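Local structure of signal recognition 54 kDa protein (Pyrococcus furiosus, 3DM5) at residues Gln51-Glu63 with Ile75-Leu87. The protein is a protein subunit of the archaeal signal recognition particle, built from a helical bundle, a P-loop GTPase domain and a signal-peptide-binding domain. Residues are numbered along the deposited sequence; the frame is centred on the assembly and turned at random.
Sequences QLTREIQRRALEE and IIKIVYEELTKFL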
loop_
_atom_site.group_PDB
_atom_site.type_symbol
_atom_site.label_atom_id
_atom_site.label_comp_id
_atom_site.label_asym_id
_atom_site.label_seq_id
_atom_site.Cartn_x
_atom_site.Cartn_y
_atom_site.Cartn_z
ATOM N N GLN A 51 -10.891 -12.294 -22.804
ATOM C CA GLN A 51 -11.283 -13.562 -23.385
ATOM C C GLN A 51 -11.520 -14.588 -22.287
ATOM O O GLN A 51 -12.509 -15.323 -22.296
ATOM C CB GLN A 51 -10.206 -14.000 -24.377
ATOM C CG GLN A 51 -10.016 -15.497 -24.559
ATOM C CD GLN A 51 -8.641 -15.820 -25.151
ATOM O OE1 GLN A 51 -8.299 -15.358 -26.247
ATOM N NE2 GLN A 51 -7.844 -16.601 -24.419
ATOM N N LEU A 52 -10.621 -14.616 -21.321
ATOM C CA LEU A 52 -10.760 -15.524 -20.202
ATOM C C LEU A 52 -11.972 -15.207 -19.331
ATOM O O LEU A 52 -12.703 -16.107 -18.930
ATOM C CB LEU A 52 -9.501 -15.494 -19.342
ATOM C CG LEU A 52 -9.560 -16.323 -18.063
ATOM C CD1 LEU A 52 -9.501 -17.786 -18.425
ATOM C CD2 LEU A 52 -8.426 -15.931 -17.098
ATOM N N THR A 53 -12.180 -13.938 -19.005
ATOM C CA THR A 53 -13.268 -13.622 -18.085
ATOM C C THR A 53 -14.641 -13.647 -18.762
ATOM O O THR A 53 -15.667 -13.714 -18.086
ATOM C CB THR A 53 -13.027 -12.315 -17.293
ATOM O OG1 THR A 53 -12.958 -11.185 -18.183
ATOM C CG2 THR A 53 -11.741 -12.442 -16.467
ATOM N N ARG A 54 -14.651 -13.628 -20.092
ATOM C CA ARG A 54 -15.893 -13.771 -20.840
ATOM C C ARG A 54 -16.296 -15.233 -20.880
ATOM O O ARG A 54 -17.480 -15.559 -20.880
ATOM C CB ARG A 54 -15.766 -13.216 -22.257
ATOM C CG ARG A 54 -15.898 -11.697 -22.338
ATOM C CD ARG A 54 -15.787 -11.212 -23.777
ATOM N NE ARG A 54 -15.566 -9.771 -23.854
ATOM C CZ ARG A 54 -16.537 -8.862 -23.833
ATOM N NH1 ARG A 54 -17.803 -9.244 -23.733
ATOM N NH2 ARG A 54 -16.246 -7.569 -23.910
ATOM N N GLU A 55 -15.305 -16.112 -20.909
ATOM C CA GLU A 55 -15.566 -17.545 -20.856
ATOM C C GLU A 55 -16.041 -17.945 -19.459
ATOM O O GLU A 55 -16.970 -18.746 -19.301
ATOM C CB GLU A 55 -14.310 -18.332 -21.236
ATOM C CG GLU A 55 -14.404 -19.824 -20.972
ATOM C CD GLU A 55 -15.407 -20.537 -21.877
ATOM O OE1 GLU A 55 -15.595 -21.764 -21.704
ATOM O OE2 GLU A 55 -16.003 -19.874 -22.759
ATOM N N ILE A 56 -15.397 -17.380 -18.444
ATOM C CA ILE A 56 -15.782 -17.656 -17.066
ATOM C C ILE A 56 -17.188 -17.155 -16.795
ATOM O O ILE A 56 -17.991 -17.872 -16.213
ATOM C CB ILE A 56 -14.810 -17.043 -16.036
ATOM C CG1 ILE A 56 -13.418 -17.659 -16.185
ATOM C CG2 ILE A 56 -15.331 -17.261 -14.614
ATOM C CD1 ILE A 56 -12.449 -17.236 -15.086
ATOM N N GLN A 57 -17.478 -15.931 -17.225
ATOM C CA GLN A 57 -18.812 -15.359 -17.070
ATOM C C GLN A 57 -19.868 -16.240 -17.721
ATOM O O GLN A 57 -20.900 -16.544 -17.109
ATOM C CB GLN A 57 -18.879 -13.977 -17.704
ATOM C CG GLN A 57 -20.008 -13.101 -17.178
ATOM C CD GLN A 57 -19.928 -11.696 -17.738
ATOM O OE1 GLN A 57 -19.946 -11.503 -18.953
ATOM N NE2 GLN A 57 -19.824 -10.707 -16.857
ATOM N N ARG A 58 -19.589 -16.631 -18.963
ATOM C CA ARG A 58 -20.482 -17.444 -19.769
ATOM C C ARG A 58 -20.759 -18.795 -19.110
ATOM O O ARG A 58 -21.911 -19.127 -18.834
ATOM C CB ARG A 58 -19.885 -17.613 -21.165
ATOM C CG ARG A 58 -20.579 -18.604 -22.081
ATOM C CD ARG A 58 -19.676 -18.923 -23.271
ATOM N NE ARG A 58 -19.855 -20.285 -23.771
ATOM C CZ ARG A 58 -19.620 -21.389 -23.064
ATOM N NH1 ARG A 58 -19.215 -21.305 -21.802
ATOM N NH2 ARG A 58 -19.807 -22.584 -23.613
ATOM N N ARG A 59 -19.710 -19.563 -18.837
ATOM C CA ARG A 59 -19.881 -20.854 -18.173
ATOM C C ARG A 59 -20.651 -20.757 -16.849
ATOM O O ARG A 59 -21.441 -21.633 -16.525
ATOM C CB ARG A 59 -18.527 -21.544 -17.944
ATOM C CG ARG A 59 -17.774 -21.907 -19.215
ATOM C CD ARG A 59 -16.598 -22.834 -18.927
ATOM N NE ARG A 59 -17.017 -24.013 -18.174
ATOM C CZ ARG A 59 -16.189 -24.823 -17.519
ATOM N NH1 ARG A 59 -14.889 -24.582 -17.510
ATOM N NH2 ARG A 59 -16.663 -25.870 -16.864
ATOM N N ALA A 60 -20.413 -19.708 -16.074
ATOM C CA ALA A 60 -21.089 -19.565 -14.786
ATOM C C ALA A 60 -22.571 -19.310 -14.986
ATOM O O ALA A 60 -23.406 -20.015 -14.422
ATOM C CB ALA A 60 -20.466 -18.437 -13.960
ATOM N N LEU A 61 -22.882 -18.299 -15.796
ATOM C CA LEU A 61 -24.257 -17.923 -16.129
ATOM C C LEU A 61 -25.126 -19.046 -16.707
ATOM O O LEU A 61 -26.278 -19.202 -16.302
ATOM C CB LEU A 61 -24.257 -16.746 -17.107
ATOM C CG LEU A 61 -24.420 -15.351 -16.504
ATOM C CD1 LEU A 61 -23.976 -15.313 -15.044
ATOM C CD2 LEU A 61 -23.679 -14.317 -17.344
ATOM N N GLU A 62 -24.587 -19.824 -17.644
ATOM C CA GLU A 62 -25.423 -20.756 -18.393
ATOM C C GLU A 62 -25.078 -22.236 -18.240
ATOM O O GLU A 62 -25.358 -23.036 -19.126
ATOM C CB GLU A 62 -25.419 -20.370 -19.873
ATOM C CG GLU A 62 -24.106 -20.644 -20.588
ATOM C CD GLU A 62 -24.020 -19.954 -21.941
ATOM O OE1 GLU A 62 -24.488 -18.800 -22.051
ATOM O OE2 GLU A 62 -23.479 -20.562 -22.888
ATOM N N GLU A 63 -24.484 -22.613 -17.119
ATOM C CA GLU A 63 -24.068 -23.999 -16.936
ATOM C C GLU A 63 -24.671 -24.554 -15.660
ATOM O O GLU A 63 -24.545 -23.960 -14.587
ATOM C CB GLU A 63 -22.540 -24.106 -16.893
ATOM C CG GLU A 63 -21.964 -25.321 -17.586
ATOM C CD GLU A 63 -20.455 -25.249 -17.705
ATOM O OE1 GLU A 63 -19.784 -25.526 -16.688
ATOM O OE2 GLU A 63 -19.943 -24.922 -18.803
ATOM N N ILE A 75 -19.048 -22.943 -9.554
ATOM C CA ILE A 75 -18.346 -21.724 -9.929
ATOM C C ILE A 75 -16.874 -21.850 -9.536
ATOM O O ILE A 75 -15.980 -21.571 -10.330
ATOM C CB ILE A 75 -18.906 -20.482 -9.225
ATOM C CG1 ILE A 75 -20.376 -20.262 -9.587
ATOM C CG2 ILE A 75 -18.085 -19.271 -9.622
ATOM C CD1 ILE A 75 -20.578 -19.640 -10.936
ATOM N N ILE A 76 -16.626 -22.267 -8.301
ATOM C CA ILE A 76 -15.275 -22.438 -7.825
ATOM C C ILE A 76 -14.563 -23.322 -8.831
ATOM O O ILE A 76 -13.421 -23.061 -9.182
ATOM C CB ILE A 76 -15.250 -23.142 -6.468
ATOM C CG1 ILE A 76 -16.203 -22.471 -5.476
ATOM C CG2 ILE A 76 -13.845 -23.187 -5.915
ATOM C CD1 ILE A 76 -15.627 -21.329 -4.784
ATOM N N LYS A 77 -15.249 -24.368 -9.296
ATOM C CA LYS A 77 -14.685 -25.313 -10.266
ATOM C C LYS A 77 -14.388 -24.670 -11.619
ATOM O O LYS A 77 -13.315 -24.864 -12.180
ATOM C CB LYS A 77 -15.625 -26.504 -10.464
ATOM C CG LYS A 77 -14.961 -27.740 -11.069
ATOM C CD LYS A 77 -15.136 -27.813 -12.575
ATOM C CE LYS A 77 -14.624 -29.143 -13.107
ATOM N NZ LYS A 77 -14.743 -29.278 -14.589
ATOM N N ILE A 78 -15.351 -23.925 -12.144
ATOM C CA ILE A 78 -15.173 -23.208 -13.402
ATOM C C ILE A 78 -13.931 -22.294 -13.395
ATOM O O ILE A 78 -13.093 -22.360 -14.291
ATOM C CB ILE A 78 -16.413 -22.362 -13.728
ATOM C CG1 ILE A 78 -17.639 -23.272 -13.890
ATOM C CG2 ILE A 78 -16.160 -21.543 -14.973
ATOM C CD1 ILE A 78 -18.955 -22.528 -14.102
ATOM N N VAL A 79 -13.823 -21.445 -12.378
ATOM C CA VAL A 79 -12.661 -20.587 -12.212
ATOM C C VAL A 79 -11.348 -21.386 -12.180
ATOM O O VAL A 79 -10.393 -21.021 -12.846
ATOM C CB VAL A 79 -12.786 -19.723 -10.929
ATOM C CG1 VAL A 79 -11.484 -18.994 -10.593
ATOM C CG2 VAL A 79 -13.883 -18.733 -11.078
ATOM N N TYR A 80 -11.287 -22.455 -11.393
ATOM C CA TYR A 80 -10.053 -23.220 -11.262
ATOM C C TYR A 80 -9.627 -23.794 -12.594
ATOM O O TYR A 80 -8.441 -23.832 -12.914
ATOM C CB TYR A 80 -10.236 -24.358 -10.284
ATOM C CG TYR A 80 -9.132 -25.381 -10.316
ATOM C CD1 TYR A 80 -9.372 -26.690 -10.711
ATOM C CD2 TYR A 80 -7.855 -25.051 -9.922
ATOM C CE1 TYR A 80 -8.354 -27.641 -10.709
ATOM C CE2 TYR A 80 -6.835 -25.994 -9.918
ATOM C CZ TYR A 80 -7.086 -27.282 -10.312
ATOM O OH TYR A 80 -6.050 -28.199 -10.312
ATOM N N GLU A 81 -10.618 -24.236 -13.360
ATOM C CA GLU A 81 -10.401 -24.958 -14.605
ATOM C C GLU A 81 -10.015 -24.013 -15.736
ATOM O O GLU A 81 -9.120 -24.303 -16.537
ATOM C CB GLU A 81 -11.656 -25.767 -14.947
ATOM C CG GLU A 81 -11.767 -26.232 -16.388
ATOM C CD GLU A 81 -13.062 -26.990 -16.643
ATOM O OE1 GLU A 81 -13.259 -27.454 -17.792
ATOM O OE2 GLU A 81 -13.876 -27.118 -15.691
ATOM N N GLU A 82 -10.686 -22.872 -15.788
ATOM C CA GLU A 82 -10.343 -21.838 -16.749
ATOM C C GLU A 82 -8.922 -21.283 -16.540
ATOM O O GLU A 82 -8.153 -21.161 -17.505
ATOM C CB GLU A 82 -11.391 -20.726 -16.736
ATOM C CG GLU A 82 -12.679 -21.144 -17.397
ATOM C CD GLU A 82 -12.445 -21.772 -18.765
ATOM O OE1 GLU A 82 -11.624 -21.236 -19.550
ATOM O OE2 GLU A 82 -13.089 -22.804 -19.051
ATOM N N LEU A 83 -8.581 -20.963 -15.290
ATOM C CA LEU A 83 -7.261 -20.462 -14.949
ATOM C C LEU A 83 -6.185 -21.488 -15.276
ATOM O O LEU A 83 -5.117 -21.135 -15.751
ATOM C CB LEU A 83 -7.174 -20.055 -13.463
ATOM C CG LEU A 83 -7.616 -18.626 -13.117
ATOM C CD1 LEU A 83 -7.463 -18.322 -11.626
ATOM C CD2 LEU A 83 -6.837 -17.611 -13.946
ATOM N N THR A 84 -6.463 -22.764 -15.031
ATOM C CA THR A 84 -5.488 -23.802 -15.355
ATOM C C THR A 84 -5.176 -23.883 -16.847
ATOM O O THR A 84 -4.011 -24.055 -17.211
ATOM C CB THR A 84 -5.864 -25.198 -14.805
ATOM O OG1 THR A 84 -5.903 -25.149 -13.378
ATOM C CG2 THR A 84 -4.789 -26.230 -15.201
ATOM N N LYS A 85 -6.194 -23.754 -17.699
ATOM C CA LYS A 85 -5.970 -23.796 -19.158
ATOM C C LYS A 85 -5.235 -22.546 -19.606
ATOM O O LYS A 85 -4.478 -22.565 -20.573
ATOM C CB LYS A 85 -7.277 -23.928 -19.943
ATOM C CG LYS A 85 -8.000 -25.251 -19.738
ATOM C CD LYS A 85 -9.397 -25.225 -20.337
ATOM C CE LYS A 85 -10.205 -26.439 -19.880
ATOM N NZ LYS A 85 -11.643 -26.399 -20.306
ATOM N N PHE A 86 -5.456 -21.467 -18.863
ATOM C CA PHE A 86 -4.927 -20.152 -19.171
ATOM C C PHE A 86 -3.416 -20.158 -18.959
ATOM O O PHE A 86 -2.699 -19.342 -19.533
ATOM C CB PHE A 86 -5.622 -19.145 -18.268
ATOM C CG PHE A 86 -5.361 -17.703 -18.601
ATOM C CD1 PHE A 86 -5.810 -17.159 -19.780
ATOM C CD2 PHE A 86 -4.738 -16.870 -17.681
ATOM C CE1 PHE A 86 -5.607 -15.832 -20.058
ATOM C CE2 PHE A 86 -4.532 -15.549 -17.955
ATOM C CZ PHE A 86 -4.966 -15.028 -19.142
ATOM N N LEU A 87 -2.934 -21.098 -18.154
ATOM C CA LEU A 87 -1.503 -21.211 -17.858
ATOM C C LEU A 87 -0.878 -22.513 -18.388
ATOM O O LEU A 87 0.095 -23.016 -17.827
ATOM C CB LEU A 87 -1.235 -21.059 -16.346
ATOM C CG LEU A 87 -1.733 -19.768 -15.663
ATOM C CD1 LEU A 87 -1.365 -19.696 -14.199
ATOM C CD2 LEU A 87 -1.202 -18.545 -16.333
#
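E82 of helix 71-86 is a knob set into the hollow that L52, E55, I56 and R59 form on helix 46-62. Its CB and CG lie against I56, CB 3.7 Å from I56 CG1, while the chain bends at chi2 and carries the carboxylate to the rim. There E82 OE2 takes a bond from R59 NH1 at 3.0 Å, on the anti lone pair and within the guanidinium plane, the two flat groups standing nearly perpendicular (86°). The E55 side chain crosses that of E82 at about a right angle and lays its CG beside E82 OE1; the neighbouring negative charges of E55 and E82 are probably eased by R59. R59 and I78 run past each other in opposite directions, I78 CG2 lying 3.8 Å from R59 CB and over the outer part of one guanidinium face. I78 CD1 reaches the backbone at R59 and A60. The two helices, antiparallel at 153° with axes 9.8 Å apart, are successive members of the SRP54 helical bundle; I75 and V79 also pack on helix 5-19, L52 and I75 on helix 25-41. At one end, I75 CD1 fits against the small side chain of A60, touching CB and CA. At the other, L52 puts CD2 squarely over the F86 ring, 3.7 Å from its centroid and 7° off the normal, a CH-pi contact; the same methyl touches L83 CD2. Along the polar side of the contact, R59 NE is bound by E63 OE2 at 3.1 Å, and R59 NH2 lies 3.3 Å from E81 OE2, approaching from above the carboxylate plane. K77 NZ comes to E81 OE2 from the opposite face, and K77 NZ also forms a salt bridge with E318 of a neighbouring subunit.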